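Local coordinates for EST1E (Clostridium proteoclasticum, PDB 2WTM), which hydrolyses esters as a promiscuous feruloyl esterase of the alpha/beta-hydrolase class, probably releasing ferulic acid from plant cell-wall material in the rumen, at residues T84-L87 with A88-Y92; I179-E182 with D183-K187; D186-T189 with K190-I194. One frame throughout, in Å; residues are numbered along the deposited sequence.

Contact 1 of 3, residues T84-L87 with A88-Y92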
# COMPACT_ATOMS: atom_id res chain seq x y z
N THR A 84 -2.47 2.10 -5.80
CA THR A 84 -2.93 3.55 -5.82
C THR A 84 -3.32 3.97 -7.22
O THR A 84 -4.36 4.56 -7.46
CB THR A 84 -1.93 4.44 -5.08
OG1 THR A 84 -1.86 4.01 -3.69
CG2 THR A 84 -2.34 5.87 -5.15
N ASN A 85 -2.39 3.68 -8.13
CA ASN A 85 -2.56 4.01 -9.55
C ASN A 85 -3.84 3.38 -10.10
O ASN A 85 -4.67 4.01 -10.78
CB ASN A 85 -1.36 3.59 -10.41
CG ASN A 85 -0.04 4.23 -10.04
OD1 ASN A 85 0.98 3.76 -10.48
ND2 ASN A 85 -0.07 5.37 -9.37
N ILE A 86 -4.02 2.11 -9.84
CA ILE A 86 -5.21 1.41 -10.35
C ILE A 86 -6.49 1.94 -9.75
O ILE A 86 -7.47 2.09 -10.48
CB ILE A 86 -5.08 -0.10 -10.16
CG1 ILE A 86 -3.90 -0.67 -10.92
CG2 ILE A 86 -6.39 -0.85 -10.50
CD1 ILE A 86 -3.43 -2.09 -10.56
N LEU A 87 -6.54 2.26 -8.47
CA LEU A 87 -7.72 2.93 -7.87
C LEU A 87 -8.01 4.22 -8.62
O LEU A 87 -9.15 4.56 -8.85
CB LEU A 87 -7.48 3.18 -6.36
CG LEU A 87 -7.46 1.95 -5.52
CD1 LEU A 87 -7.24 2.36 -4.04
CD2 LEU A 87 -8.51 0.95 -5.68
N ALA A 88 -6.96 4.95 -9.01
CA ALA A 88 -7.14 6.20 -9.78
C ALA A 88 -7.74 5.93 -11.13
O ALA A 88 -8.58 6.70 -11.64
CB ALA A 88 -5.87 6.91 -9.90
N VAL A 89 -7.32 4.84 -11.75
CA VAL A 89 -7.81 4.54 -13.09
C VAL A 89 -9.27 4.08 -12.93
O VAL A 89 -10.13 4.42 -13.79
CB VAL A 89 -6.93 3.45 -13.75
CG1 VAL A 89 -7.58 2.88 -15.01
CG2 VAL A 89 -5.53 3.94 -14.03
N VAL A 90 -9.60 3.23 -11.96
CA VAL A 90 -11.01 2.86 -11.70
C VAL A 90 -11.88 4.11 -11.41
O VAL A 90 -12.95 4.28 -11.97
CB VAL A 90 -11.10 1.92 -10.55
CG1 VAL A 90 -12.62 1.67 -10.11
CG2 VAL A 90 -10.45 0.59 -10.81
N ASP A 91 -11.36 5.06 -10.68
CA ASP A 91 -12.14 6.28 -10.34
C ASP A 91 -12.40 7.10 -11.60
O ASP A 91 -13.47 7.75 -11.71
CB ASP A 91 -11.48 7.09 -9.21
CG ASP A 91 -11.62 6.37 -7.85
OD1 ASP A 91 -12.45 5.44 -7.76
OD2 ASP A 91 -10.86 6.80 -6.94
N TYR A 92 -11.45 7.10 -12.51
CA TYR A 92 -11.58 7.81 -13.79
C TYR A 92 -12.66 7.10 -14.62
O TYR A 92 -13.57 7.74 -15.19
CB TYR A 92 -10.25 7.82 -14.54
CG TYR A 92 -10.37 8.35 -15.96
CD1 TYR A 92 -10.39 9.69 -16.16
CD2 TYR A 92 -10.51 7.50 -17.00
CE1 TYR A 92 -10.55 10.19 -17.50
CE2 TYR A 92 -10.66 7.97 -18.30
CZ TYR A 92 -10.69 9.28 -18.51
OH TYR A 92 -10.84 9.73 -19.83
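Four backbone bonds tie residues 84-87 to residues 88-92, each from an N-H to the carbonyl four residues earlier. They make this one unbroken run of alpha-helix, in the second half of helix 79-93 and running almost to its end. Val-90 N to Ile-86 O is the shortest at 2.8 Å, and it is almost straight, with an N-H...O angle of 175°. Val-89 N to Asn-85 O measures 2.9 Å and is more bent, at 143°. Ala-88 N binds Thr-84 O, and Asp-91 N binds Leu-87 O.

Apolar contact between the side chains is slight. CG2 of Ile-86 and CG2 of Val-90 lie 4.3 Å apart, one turn from each other. Val-90 has CG1 anti to its backbone N (chi1 172°), which leaves CG2 beside that N and 3.4 Å from Ile-86 O. Both residues face the sheet: Ile-86 packs on Ile-33 and Val-90 on Ile-31 of strand 27-33.

The polar side chains turn to other partners. Asn-85 OD1 accepts from Tyr-65 N, and Thr-84 OG1 bonds to Phe-80 O. Asp-91 bends back until its CG is 3.2 Å from Leu-87 O. Its OD2 is bonded to Asn-171 ND2 of the second subunit.

These four N-H groups and four carbonyls are satisfied within the helix, so its apolar side chains can lie on the sheet while Asp-91 reaches the second subunit.

Contact 2 of 3, residues I179-E182 with D183-K187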
# COMPACT_ATOMS: atom_id res chain seq x y z
N ILE A 179 1.96 -8.09 1.84
CA ILE A 179 0.72 -8.42 1.11
C ILE A 179 0.37 -9.86 1.27
O ILE A 179 1.11 -10.76 0.89
CB ILE A 179 0.83 -8.05 -0.36
CG1 ILE A 179 0.95 -6.55 -0.51
CG2 ILE A 179 -0.42 -8.45 -1.19
CD1 ILE A 179 1.34 -6.05 -1.83
N ARG A 180 -0.84 -10.11 1.82
CA ARG A 180 -1.37 -11.48 1.94
C ARG A 180 -2.33 -11.80 0.78
O ARG A 180 -3.50 -11.54 0.88
CB ARG A 180 -2.09 -11.60 3.27
CG ARG A 180 -1.29 -11.07 4.46
CD ARG A 180 0.11 -11.56 4.58
NE ARG A 180 0.15 -13.01 4.58
CZ ARG A 180 1.12 -13.73 5.12
NH1 ARG A 180 2.12 -13.16 5.78
NH2 ARG A 180 1.06 -15.05 5.01
N VAL A 181 -1.77 -12.28 -0.32
CA VAL A 181 -2.56 -12.51 -1.55
C VAL A 181 -3.82 -13.31 -1.31
O VAL A 181 -4.88 -13.03 -1.84
CB VAL A 181 -1.68 -13.12 -2.69
CG1 VAL A 181 -2.47 -13.34 -3.93
CG2 VAL A 181 -0.52 -12.18 -2.99
N GLU A 182 -3.66 -14.33 -0.48
CA GLU A 182 -4.77 -15.24 -0.22
C GLU A 182 -6.01 -14.56 0.33
O GLU A 182 -7.16 -15.00 0.05
CB GLU A 182 -4.29 -16.33 0.74
CG GLU A 182 -3.32 -17.35 0.20
CD GLU A 182 -1.85 -16.86 0.04
OE1 GLU A 182 -1.47 -15.76 0.58
OE2 GLU A 182 -1.07 -17.62 -0.63
N ASP A 183 -5.83 -13.47 1.09
CA ASP A 183 -6.95 -12.67 1.63
C ASP A 183 -7.76 -12.07 0.47
O ASP A 183 -9.00 -12.03 0.48
CB ASP A 183 -6.48 -11.55 2.53
CG ASP A 183 -6.00 -12.01 3.85
OD1 ASP A 183 -6.03 -13.23 4.14
OD2 ASP A 183 -5.52 -11.12 4.58
N PHE A 184 -7.03 -11.53 -0.49
CA PHE A 184 -7.66 -10.90 -1.66
C PHE A 184 -8.35 -11.94 -2.58
O PHE A 184 -9.37 -11.63 -3.19
CB PHE A 184 -6.63 -10.09 -2.52
CG PHE A 184 -5.94 -8.96 -1.80
CD1 PHE A 184 -6.30 -7.68 -2.05
CD2 PHE A 184 -4.99 -9.19 -0.81
CE1 PHE A 184 -5.67 -6.60 -1.44
CE2 PHE A 184 -4.31 -8.13 -0.21
CZ PHE A 184 -4.67 -6.83 -0.52
N VAL A 185 -7.76 -13.10 -2.71
CA VAL A 185 -8.40 -14.19 -3.47
C VAL A 185 -9.73 -14.55 -2.80
O VAL A 185 -10.78 -14.68 -3.46
CB VAL A 185 -7.49 -15.40 -3.58
CG1 VAL A 185 -8.22 -16.60 -4.15
CG2 VAL A 185 -6.26 -15.07 -4.43
N ASP A 186 -9.69 -14.71 -1.49
CA ASP A 186 -10.91 -15.04 -0.78
C ASP A 186 -12.02 -14.02 -0.91
O ASP A 186 -13.23 -14.36 -0.83
CB ASP A 186 -10.58 -15.22 0.71
CG ASP A 186 -10.05 -16.58 1.04
OD1 ASP A 186 -10.06 -17.54 0.19
OD2 ASP A 186 -9.60 -16.70 2.21
N LYS A 187 -11.67 -12.75 -1.05
CA LYS A 187 -12.66 -11.71 -1.10
C LYS A 187 -13.33 -11.54 -2.44
O LYS A 187 -14.48 -11.04 -2.46
CB LYS A 187 -12.09 -10.40 -0.62
CG LYS A 187 -11.80 -10.39 0.86
CD LYS A 187 -13.02 -10.68 1.71
CE LYS A 187 -14.10 -9.66 1.53
NZ LYS A 187 -15.20 -9.80 2.55
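This is a helix-start contact, where the loop residues Ile-179 and Arg-180 lead into the short helix 181-187. The helix packs against helices 109-120 and 205-214 of the same chain. Two bonds of the i to i+4 kind build its body. Val-185 N reaches Val-181 O at 3.0 Å with an angle of 161°, and Asp-186 N binds Glu-182 O. At the entry the turn is tighter: Asp-183 N binds Arg-180 O at 3.0 Å, from above the carbonyl plane.

The same Arg-180 O sits at the edge of the Phe-184 ring, in its plane, 3.3 Å from CD2. With chi1 at -60° the ring points back toward the incoming loop. There CE2 meets CG2 of Ile-179 at 4.0 Å, the two side chains crossing at about a right angle. Ile-179 and Phe-184 both rest on Leu-116. Helix 109-120 follows the presumed nucleophile elbow of this alpha/beta-hydrolase fold, so this apolar pair joins helix 181-187 to a central helix of the fold.

One turn along, Val-181 CG1 and Val-185 CG2 approach to 4.2 Å, and both valines also touch Phe-211. On the polar side Asp-183 OD2 lies 3.7 Å from CB of Arg-180 in the same chain. The charged partner of this carboxylate is instead Arg-180 of the second subunit, at long range and weakly. Asp-186 OD1 takes a hydrogen bond from Gln-214 NE2.

Contact 3 of 3, residues D186-T189 with K190-I194; sequences DKYT and KPVLI
Tyr-188 and Val-192 form the close-packed part of this turn. CD2 of the tyrosine is 3.7 Å from CG2 of Val-192, which lies at the ring edge and in its plane. Pro-191 O is also at this edge, 3.8 Å from CE2. Tyr-188 holds CG anti to the backbone N (chi1 -172°), and the ring swings forward along the chain that follows. Lys-190 crosses it at about a right angle, with CB 3.5 Å from Tyr-188 OH. The extended Lys-190 chain runs on past the phenol, and its NZ is hydrogen-bonded to Arg-122 O. Its backbone N stands 3.9 Å above one ring face, offset toward the rim. This N is buried and has no partner in the model. The phenol OH is bonded to Ile-125 O.

The other side is looser. No direct hydrogen bond joins the two segments, and Thr-189 is exposed. A single water bridges them instead, donating to Tyr-188 O at 2.9 Å and to Lys-190 O at 2.8 Å.

Tyr-188 is the first residue to leave the helical conformation. The arrangement is a helix-to-strand connection of an alpha/beta-hydrolase sheet, from helix 181-187 into strand 192-197, which runs parallel between strands 125-131 and 218-223.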
# COMPACT_ATOMS: atom_id res chain seq x y z
N ASP A 186 -9.69 -14.71 -1.49
CA ASP A 186 -10.91 -15.04 -0.78
C ASP A 186 -12.02 -14.02 -0.91
O ASP A 186 -13.23 -14.36 -0.83
CB ASP A 186 -10.58 -15.22 0.71
CG ASP A 186 -10.05 -16.58 1.04
OD1 ASP A 186 -10.06 -17.54 0.19
OD2 ASP A 186 -9.60 -16.70 2.21
N LYS A 187 -11.67 -12.75 -1.05
CA LYS A 187 -12.66 -11.71 -1.10
C LYS A 187 -13.33 -11.54 -2.44
O LYS A 187 -14.48 -11.04 -2.46
CB LYS A 187 -12.09 -10.40 -0.62
CG LYS A 187 -11.80 -10.39 0.86
CD LYS A 187 -13.02 -10.68 1.71
CE LYS A 187 -14.10 -9.66 1.53
NZ LYS A 187 -15.20 -9.80 2.55
N TYR A 188 -12.69 -11.99 -3.53
CA TYR A 188 -13.28 -11.74 -4.85
C TYR A 188 -13.92 -13.02 -5.33
O TYR A 188 -13.25 -13.94 -5.79
CB TYR A 188 -12.20 -11.25 -5.85
CG TYR A 188 -12.85 -10.80 -7.16
CD1 TYR A 188 -13.39 -9.52 -7.26
CD2 TYR A 188 -12.94 -11.67 -8.25
CE1 TYR A 188 -14.00 -9.09 -8.47
CE2 TYR A 188 -13.55 -11.26 -9.41
CZ TYR A 188 -14.07 -9.98 -9.50
OH TYR A 188 -14.73 -9.54 -10.64
N THR A 189 -15.24 -13.04 -5.17
CA THR A 189 -16.06 -14.23 -5.49
C THR A 189 -16.77 -14.19 -6.79
O THR A 189 -17.52 -15.15 -7.11
CB THR A 189 -17.09 -14.43 -4.40
OG1 THR A 189 -17.93 -13.30 -4.35
CG2 THR A 189 -16.34 -14.63 -3.05
N LYS A 190 -16.55 -13.15 -7.59
CA LYS A 190 -17.14 -13.00 -8.94
C LYS A 190 -16.29 -13.82 -9.92
O LYS A 190 -15.29 -14.40 -9.55
CB LYS A 190 -17.30 -11.54 -9.36
CG LYS A 190 -18.29 -10.77 -8.52
CD LYS A 190 -18.40 -9.37 -8.87
CE LYS A 190 -19.47 -8.61 -8.12
NZ LYS A 190 -19.34 -7.11 -8.44
N PRO A 191 -16.72 -13.94 -11.18
CA PRO A 191 -16.00 -14.77 -12.09
C PRO A 191 -14.57 -14.33 -12.38
O PRO A 191 -14.33 -13.14 -12.62
CB PRO A 191 -16.82 -14.70 -13.39
CG PRO A 191 -18.20 -14.40 -12.87
CD PRO A 191 -17.92 -13.37 -11.80
N VAL A 192 -13.70 -15.32 -12.39
CA VAL A 192 -12.29 -15.20 -12.70
C VAL A 192 -11.84 -16.17 -13.79
O VAL A 192 -12.23 -17.34 -13.78
CB VAL A 192 -11.44 -15.43 -11.40
CG1 VAL A 192 -10.01 -15.28 -11.67
CG2 VAL A 192 -11.92 -14.54 -10.32
N LEU A 193 -11.01 -15.65 -14.74
CA LEU A 193 -10.31 -16.49 -15.70
C LEU A 193 -8.83 -16.32 -15.54
O LEU A 193 -8.29 -15.23 -15.79
CB LEU A 193 -10.66 -16.16 -17.14
CG LEU A 193 -9.87 -16.85 -18.24
CD1 LEU A 193 -10.31 -18.31 -18.38
CD2 LEU A 193 -10.09 -16.17 -19.61
N ILE A 194 -8.17 -17.38 -15.06
CA ILE A 194 -6.69 -17.37 -15.06
C ILE A 194 -6.20 -18.11 -16.26
O ILE A 194 -6.69 -19.23 -16.54
CB ILE A 194 -6.06 -17.96 -13.77
CG1 ILE A 194 -6.44 -17.09 -12.60
CG2 ILE A 194 -4.57 -18.03 -13.94
CD1 ILE A 194 -5.95 -17.70 -11.28
O HOH W 1 -14.08 -16.02 -7.64

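Overall arrangement
The three contacts follow one another along the chain. Contact 1 lies within helix 79-93, which packs on strands 27-33 and 58-62 of the central mixed sheet. Contacts 2 and 3 come much later and share Asp-186 and Lys-187. Together they trace helix 181-187 and its passage into strand 192-197 of that same sheet. Their centres are 11 Å apart. The centre of contact 1 is 20 Å from each, and its nearest atoms stay about 9 Å from contact 2. Contacts 1 and 2 both touch the second subunit, so two separate helices of this alpha/beta-hydrolase take part in the dimer as well as packing within their own chain.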